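Local coordinates for 4-hydroxythreonine-4-phosphate dehydrogenase (Legionella pneumophila subsp. pneumophila, PDB 6XMY), which probably catalyses the NAD(P)-dependent oxidation of 4-(phosphooxy)-L-threonine, a step on the way to pyridoxine 5'-phosphate, at residues A[183-188]-A[234-240]; A[91-97]-A[127-133]; A[30-35]-A[316-321]. One frame throughout, in Å; residues are numbered along the deposited sequence. Where two conformers were deposited one is given.

Contact 1 of 3, residues A[183-188]-A[234-240]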
# COMPACT_ATOMS: atom_id res chain seq x y z
N ILE A 183 -12.51 11.93 -10.02
CA ILE A 183 -11.22 12.61 -10.14
C ILE A 183 -11.09 13.70 -9.08
O ILE A 183 -10.06 13.83 -8.41
CB ILE A 183 -11.05 13.18 -11.55
CG1 ILE A 183 -10.96 12.05 -12.58
CG2 ILE A 183 -9.81 14.07 -11.62
CD1 ILE A 183 -11.02 12.56 -14.00
N ILE A 184 -12.16 14.48 -8.90
CA ILE A 184 -12.16 15.54 -7.89
C ILE A 184 -11.92 14.96 -6.50
O ILE A 184 -11.07 15.46 -5.74
CB ILE A 184 -13.47 16.34 -7.96
CG1 ILE A 184 -13.52 17.15 -9.27
CG2 ILE A 184 -13.60 17.25 -6.75
CD1 ILE A 184 -14.92 17.56 -9.66
N LYS A 185 -12.65 13.91 -6.15
CA LYS A 185 -12.55 13.36 -4.80
C LYS A 185 -11.18 12.74 -4.56
O LYS A 185 -10.60 12.89 -3.48
CB LYS A 185 -13.66 12.34 -4.58
CG LYS A 185 -15.02 13.00 -4.44
CD LYS A 185 -16.14 11.98 -4.42
CE LYS A 185 -17.49 12.66 -4.24
NZ LYS A 185 -18.60 11.67 -4.26
N VAL A 186 -10.65 12.04 -5.57
CA VAL A 186 -9.32 11.46 -5.46
C VAL A 186 -8.27 12.55 -5.26
O VAL A 186 -7.41 12.46 -4.37
CB VAL A 186 -9.00 10.60 -6.69
CG1 VAL A 186 -7.51 10.34 -6.80
CG2 VAL A 186 -9.78 9.30 -6.62
N ILE A 187 -8.32 13.59 -6.10
CA ILE A 187 -7.30 14.63 -6.02
C ILE A 187 -7.48 15.50 -4.78
O ILE A 187 -6.49 15.96 -4.19
CB ILE A 187 -7.19 15.40 -7.35
CG1 ILE A 187 -6.75 14.43 -8.45
CG2 ILE A 187 -6.18 16.54 -7.22
CD1 ILE A 187 -6.59 15.06 -9.83
N GLN A 188 -8.72 15.72 -4.32
CA GLN A 188 -8.91 16.40 -3.03
C GLN A 188 -8.22 15.63 -1.91
O GLN A 188 -7.51 16.21 -1.08
CB GLN A 188 -10.40 16.54 -2.72
CG GLN A 188 -11.11 17.67 -3.45
CD GLN A 188 -12.62 17.62 -3.26
OE1 GLN A 188 -13.18 16.61 -2.81
NE2 GLN A 188 -13.30 18.71 -3.61
N THR A 234 -12.45 22.36 -12.09
CA THR A 234 -13.09 22.46 -10.78
C THR A 234 -12.06 22.47 -9.67
O THR A 234 -12.12 23.30 -8.75
CB THR A 234 -14.06 21.29 -10.60
OG1 THR A 234 -15.12 21.40 -11.57
CG2 THR A 234 -14.66 21.28 -9.20
N LEU A 235 -11.07 21.58 -9.76
CA LEU A 235 -10.02 21.53 -8.74
C LEU A 235 -9.21 22.82 -8.70
O LEU A 235 -8.90 23.33 -7.62
CB LEU A 235 -9.11 20.33 -9.01
CG LEU A 235 -9.78 19.00 -8.67
CD1 LEU A 235 -9.09 17.87 -9.42
CD2 LEU A 235 -9.74 18.73 -7.19
N LYS A 236 -8.86 23.37 -9.87
CA LYS A 236 -8.16 24.65 -9.91
C LYS A 236 -8.96 25.74 -9.21
O LYS A 236 -8.40 26.56 -8.48
CB LYS A 236 -7.87 25.05 -11.36
CG LYS A 236 -6.74 24.28 -12.01
CD LYS A 236 -6.68 24.60 -13.51
CE LYS A 236 -5.59 23.82 -14.22
NZ LYS A 236 -5.70 23.93 -15.71
N ASN A 237 -10.28 25.76 -9.43
CA ASN A 237 -11.10 26.78 -8.79
C ASN A 237 -11.37 26.49 -7.32
O ASN A 237 -11.92 27.36 -6.62
CB ASN A 237 -12.41 26.99 -9.56
CG ASN A 237 -12.19 27.74 -10.85
OD1 ASN A 237 -11.10 28.26 -11.10
ND2 ASN A 237 -13.22 27.80 -11.68
N GLN A 238 -11.00 25.31 -6.83
CA GLN A 238 -10.90 25.06 -5.40
C GLN A 238 -9.51 25.38 -4.85
O GLN A 238 -9.27 25.21 -3.65
CB GLN A 238 -11.26 23.60 -5.08
CG GLN A 238 -12.68 23.25 -5.46
CD GLN A 238 -12.98 21.79 -5.26
OE1 GLN A 238 -12.13 21.03 -4.79
NE2 GLN A 238 -14.19 21.38 -5.61
N GLY A 239 -8.60 25.86 -5.71
CA GLY A 239 -7.27 26.21 -5.28
C GLY A 239 -6.28 25.07 -5.23
O GLY A 239 -5.23 25.19 -4.59
N ILE A 240 -6.59 23.95 -5.89
CA ILE A 240 -5.69 22.81 -5.94
C ILE A 240 -4.91 22.88 -7.24
O ILE A 240 -5.50 22.93 -8.33
CB ILE A 240 -6.47 21.49 -5.78
CG1 ILE A 240 -7.12 21.43 -4.39
CG2 ILE A 240 -5.55 20.30 -5.99
CD1 ILE A 240 -8.11 20.30 -4.21
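Leu235 is the knob of this helix-helix contact: it drops into a hole edged by Ile183, Ile184, Ile187 and Gln188 on the facing helix. Its two methyls part the work. CD1 lies 3.7 Å from Ile187 CB and also meets the CD1 of that isoleucine, whose side chain runs at about a right angle to the leucine. CD2 turns the other way, onto the backbone, and rests 3.8 Å from Ile184 O. CG stands anti to the carbonyl carbon (chi1 -72°), aimed at the facing helix, and chi2 spreads the methyls. Ile240, in the loop just past the Schellman turn at Gly239, extends the apolar floor through its CG2, 4.0 Å from Ile187 CG2.

Toward solvent the packing gives way to polar side chains. Gln188 and Gln238 reach out on extended chains, and Gln188 NE2 donates to Gln238 OE1 over 2.9 Å in a nearly straight bond (172°). The acceptor lies in the amide plane of Gln188, and the two amides are only 27° from coplanar. At the packed edge, buried Ile184 CD1 reaches out to the partly exposed Thr234, 3.8 Å from its CG2.

Beneath the buried half, Ile187 settles on Ile205 and Val207 of strand 204-208 and, together with Leu235, on Val242 of strand 241-246. Ile183 reaches back to Ile227, Ile228 and Ala231, so helices 180-197 and 223-237 cover these strands side by side.

Contact 2 of 3, residues A[91-97]-A[127-133]; sequences LNPQNAA and NINAAGI
The backbone carbonyl of Asn92 lies beside the side-chain amide of Asn127, while its own side chain turns back and takes the backbone N of Gln94 on OD1 at 2.9 Å. This closes an Asx turn, although the donor stands well above the carbonyl plane, 51° out of it, and the bond is less certain because Gln94 occupies two positions. The turn leads the chain past Asn127, whose amide is enclosed by the Asn92 backbone, the Pro93 ring and Leu91. Leu91 and Asn127 run antiparallel alongside one another, Leu91 CD2 coming to 3.9 Å from Asn127 CB. Asn127 reaches into this corner because its CG is anti to the backbone N (chi1 -173°).

Ala96, in the first turn of helix 96-111, makes the tight apolar part. Its CB is pressed to 3.5 Å from Ala131 CB, closer than methyls usually come, and it also sits 4.1 Å from Ile133 CD1. Ile128 continues onto Val99 and Met100 of helix 96-111.

Gly132, at positive phi, ends helix 125-130 in a Schellman motif: Ile133 N bonds back to Ile128 O. The same helix begins at the NAD-binding Lys125, so the start of helix 96-111 packs against an element of the NAD site.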
# COMPACT_ATOMS: atom_id res chain seq x y z
N LEU A 91 -0.00 -22.23 -2.49
CA LEU A 91 -1.25 -21.58 -2.09
C LEU A 91 -2.23 -22.62 -1.58
O LEU A 91 -2.33 -23.73 -2.10
CB LEU A 91 -1.87 -20.87 -3.28
CG LEU A 91 -1.17 -19.60 -3.77
CD1 LEU A 91 -1.81 -19.12 -5.06
CD2 LEU A 91 -1.23 -18.51 -2.70
N ASN A 92 -2.98 -22.24 -0.56
CA ASN A 92 -4.01 -23.11 -0.01
C ASN A 92 -5.24 -22.25 0.24
O ASN A 92 -5.23 -21.36 1.10
CB ASN A 92 -3.50 -23.76 1.28
CG ASN A 92 -4.51 -24.72 1.89
OD1 ASN A 92 -5.65 -24.80 1.44
ND2 ASN A 92 -4.09 -25.43 2.94
N PRO A 93 -6.33 -22.48 -0.50
CA PRO A 93 -7.54 -21.68 -0.27
C PRO A 93 -8.10 -21.82 1.13
O PRO A 93 -8.82 -20.92 1.59
CB PRO A 93 -8.52 -22.22 -1.33
CG PRO A 93 -7.63 -22.77 -2.41
CD PRO A 93 -6.46 -23.36 -1.67
N GLN A 94 -7.78 -22.91 1.83
CA GLN A 94 -8.26 -23.05 3.20
C GLN A 94 -7.66 -22.02 4.14
O GLN A 94 -8.20 -21.82 5.23
CB GLN A 94 -7.98 -24.46 3.72
CG GLN A 94 -8.84 -25.51 3.09
CD GLN A 94 -8.65 -26.85 3.75
OE1 GLN A 94 -8.49 -26.93 4.97
NE2 GLN A 94 -8.64 -27.91 2.95
N ASN A 95 -6.55 -21.38 3.76
CA ASN A 95 -5.93 -20.35 4.57
C ASN A 95 -6.29 -18.94 4.13
O ASN A 95 -5.71 -17.97 4.63
CB ASN A 95 -4.41 -20.54 4.63
CG ASN A 95 -4.00 -21.67 5.56
OD1 ASN A 95 -4.71 -21.95 6.54
ND2 ASN A 95 -2.87 -22.30 5.29
N ALA A 96 -7.25 -18.80 3.21
CA ALA A 96 -7.69 -17.47 2.80
C ALA A 96 -8.39 -16.75 3.95
O ALA A 96 -8.18 -15.55 4.15
CB ALA A 96 -8.62 -17.56 1.60
N ALA A 97 -9.24 -17.46 4.70
CA ALA A 97 -9.91 -16.82 5.83
C ALA A 97 -8.91 -16.32 6.87
O ALA A 97 -9.13 -15.27 7.49
CB ALA A 97 -10.92 -17.79 6.44
N ASN A 127 -6.05 -16.31 -4.71
CA ASN A 127 -6.28 -17.35 -3.71
C ASN A 127 -7.46 -16.99 -2.82
O ASN A 127 -8.28 -17.86 -2.48
CB ASN A 127 -5.03 -17.59 -2.86
CG ASN A 127 -5.18 -18.79 -1.92
OD1 ASN A 127 -5.08 -18.68 -0.70
ND2 ASN A 127 -5.42 -19.95 -2.50
N ILE A 128 -7.57 -15.72 -2.43
CA ILE A 128 -8.69 -15.28 -1.61
C ILE A 128 -10.01 -15.44 -2.36
O ILE A 128 -11.00 -15.96 -1.83
CB ILE A 128 -8.46 -13.85 -1.10
CG1 ILE A 128 -7.26 -13.83 -0.15
CG2 ILE A 128 -9.71 -13.29 -0.44
CD1 ILE A 128 -6.66 -12.48 0.08
N ASN A 129 -10.03 -15.00 -3.63
CA ASN A 129 -11.24 -15.15 -4.43
C ASN A 129 -11.56 -16.62 -4.68
O ASN A 129 -12.74 -17.00 -4.70
CB ASN A 129 -11.09 -14.39 -5.75
CG ASN A 129 -11.23 -12.89 -5.57
OD1 ASN A 129 -12.35 -12.36 -5.49
ND2 ASN A 129 -10.11 -12.19 -5.48
N ALA A 130 -10.54 -17.46 -4.87
CA ALA A 130 -10.78 -18.88 -5.12
C ALA A 130 -11.45 -19.55 -3.93
O ALA A 130 -12.20 -20.52 -4.10
CB ALA A 130 -9.47 -19.59 -5.47
N ALA A 131 -11.22 -19.03 -2.72
CA ALA A 131 -11.87 -19.54 -1.53
C ALA A 131 -13.29 -19.04 -1.37
O ALA A 131 -13.97 -19.44 -0.42
CB ALA A 131 -11.06 -19.16 -0.29
N GLY A 132 -13.77 -18.18 -2.27
CA GLY A 132 -15.12 -17.67 -2.21
C GLY A 132 -15.25 -16.30 -1.59
O GLY A 132 -16.38 -15.86 -1.35
N ILE A 133 -14.15 -15.61 -1.33
CA ILE A 133 -14.16 -14.31 -0.67
C ILE A 133 -13.89 -13.27 -1.75
O ILE A 133 -12.79 -13.22 -2.32
CB ILE A 133 -13.08 -14.25 0.42
CG1 ILE A 133 -13.26 -15.37 1.44
CG2 ILE A 133 -13.10 -12.89 1.10
CD1 ILE A 133 -12.06 -15.56 2.36

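Contact 3 of 3, residues A[30-35]-A[316-321]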
# COMPACT_ATOMS: atom_id res chain seq x y z
N LEU A 30 12.49 -8.27 9.84
CA LEU A 30 12.41 -7.18 10.81
C LEU A 30 13.01 -7.56 12.15
O LEU A 30 13.23 -6.67 12.99
CB LEU A 30 10.95 -6.76 10.97
CG LEU A 30 10.30 -6.28 9.67
CD1 LEU A 30 8.81 -6.01 9.83
CD2 LEU A 30 11.01 -5.04 9.11
N ALA A 31 13.28 -8.85 12.39
CA ALA A 31 13.77 -9.28 13.69
C ALA A 31 15.12 -8.66 14.02
O ALA A 31 15.43 -8.42 15.19
CB ALA A 31 13.87 -10.81 13.75
N GLU A 32 15.92 -8.37 13.00
CA GLU A 32 17.25 -7.84 13.25
C GLU A 32 17.29 -6.33 13.41
O GLU A 32 18.35 -5.78 13.73
CB GLU A 32 18.20 -8.32 12.15
CG GLU A 32 18.44 -9.81 12.24
CD GLU A 32 18.96 -10.21 13.61
OE1 GLU A 32 19.65 -9.39 14.26
OE2 GLU A 32 18.66 -11.33 14.06
N THR A 33 16.16 -5.66 13.22
CA THR A 33 16.07 -4.22 13.37
C THR A 33 15.63 -3.85 14.78
O THR A 33 15.28 -4.71 15.59
CB THR A 33 15.07 -3.64 12.37
OG1 THR A 33 13.73 -3.93 12.81
CG2 THR A 33 15.28 -4.24 10.98
N ASP A 34 15.64 -2.55 15.06
CA ASP A 34 15.01 -2.00 16.25
C ASP A 34 13.73 -1.25 15.91
O ASP A 34 13.30 -0.37 16.66
CB ASP A 34 15.98 -1.13 17.05
CG ASP A 34 16.39 0.12 16.30
OD1 ASP A 34 16.95 1.04 16.94
OD2 ASP A 34 16.14 0.19 15.08
N LEU A 35 13.11 -1.58 14.78
CA LEU A 35 11.86 -0.95 14.41
C LEU A 35 10.75 -1.50 15.30
O LEU A 35 10.69 -2.71 15.54
CB LEU A 35 11.55 -1.22 12.93
CG LEU A 35 12.51 -0.55 11.94
CD1 LEU A 35 12.38 -1.17 10.56
CD2 LEU A 35 12.26 0.95 11.86
N MET A 316 9.56 -3.58 2.17
CA MET A 316 9.01 -3.75 3.52
C MET A 316 9.67 -2.79 4.50
O MET A 316 8.98 -2.14 5.30
CB MET A 316 9.18 -5.20 3.97
CG MET A 316 8.77 -5.42 5.43
SD MET A 316 7.04 -5.03 5.81
CE MET A 316 6.25 -6.54 5.27
N LEU A 317 11.00 -2.69 4.46
CA LEU A 317 11.69 -1.80 5.39
C LEU A 317 11.27 -0.36 5.18
O LEU A 317 11.03 0.38 6.15
CB LEU A 317 13.20 -1.95 5.26
CG LEU A 317 13.80 -3.24 5.83
CD1 LEU A 317 15.22 -3.45 5.29
CD2 LEU A 317 13.81 -3.19 7.35
N ALA A 318 11.16 0.07 3.92
CA ALA A 318 10.68 1.41 3.62
C ALA A 318 9.24 1.62 4.09
O ALA A 318 8.90 2.69 4.60
CB ALA A 318 10.80 1.68 2.12
N ALA A 319 8.39 0.59 3.95
CA ALA A 319 6.99 0.72 4.36
C ALA A 319 6.86 0.87 5.87
O ALA A 319 6.04 1.67 6.35
CB ALA A 319 6.18 -0.48 3.87
N VAL A 320 7.65 0.11 6.62
CA VAL A 320 7.65 0.23 8.07
C VAL A 320 8.18 1.60 8.48
O VAL A 320 7.61 2.27 9.36
CB VAL A 320 8.47 -0.91 8.70
CG1 VAL A 320 8.60 -0.69 10.21
CG2 VAL A 320 7.82 -2.27 8.41
N LYS A 321 9.26 2.06 7.85
CA LYS A 321 9.81 3.36 8.22
C LYS A 321 8.84 4.49 7.89
O LYS A 321 8.71 5.44 8.67
CB LYS A 321 11.17 3.56 7.54
CG LYS A 321 12.25 2.68 8.14
CD LYS A 321 13.54 2.74 7.36
CE LYS A 321 14.32 1.44 7.49
NZ LYS A 321 15.70 1.52 6.94
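An ST turn in the loop between helix 23-29 and strand 37-41 shapes one side of this contact, and helix 314-328 forms the other. Thr33 OG1 is the pivot of the turn: it donates to Leu30 O at 2.8 Å, only 18° off the carbonyl plane, and accepts from Leu35 N at 3.1 Å. Leu30 O also takes the backbone N of Thr33, so it is gripped by two donors from one residue. A chi1 of 75° places the hydroxyl between the backbone N and the carbonyl carbon, where it can make both bonds, and leaves CG2 to lie 4.1 Å from Leu317 CD2.

With the turn held in this way, Leu30 and Leu35 both address the helix. Leu317 CD2 is shared by them: Leu30 CD2 approaches it to 3.8 Å, the two leucines lying alongside but oppositely directed, while Leu35 comes in at about a right angle. Val320 presents one methyl to each leucine, CG1 to Leu35 CD1 at 3.8 Å and CG2 to Leu30 CD1 at 4.1 Å; its meeting with Leu30 is tip to tip. At the exposed margin, Leu35 CD2 brushes the aliphatic stem of Lys321 at CG. No hydrogen bond joins the two segments.

The helix follows the NAD-binding Asn312, and the Met316 side chain is about 7 Å from the bound NAD. Val320 also rests on Leu12 and Ile14 of strand 12-15 and on Val119 of strand 117-120. Met316 touches Ile14 and Val119 too, and Ala319 packs on Val119 and on Val284 of strand 284-288.

Contacts 2 and 3 lie near the bound NAD, each with a side chain about 7 Å from it, whereas contact 1 is in a different part of the fold, away from the annotated sites. The centres of contacts 1 and 2 are about 39 Å apart, those of contacts 1 and 3 about 35 Å, and those of contacts 2 and 3 about 28 Å; none touches another. Contact 1 lies across the chain's centre from each of the other two. Contact 3 joins an early loop (30-35) to the last helix, 314-328, and spans both others, with contact 2 coming before contact 1 in between. Early and late parts of the chain are thus brought together on the NAD side.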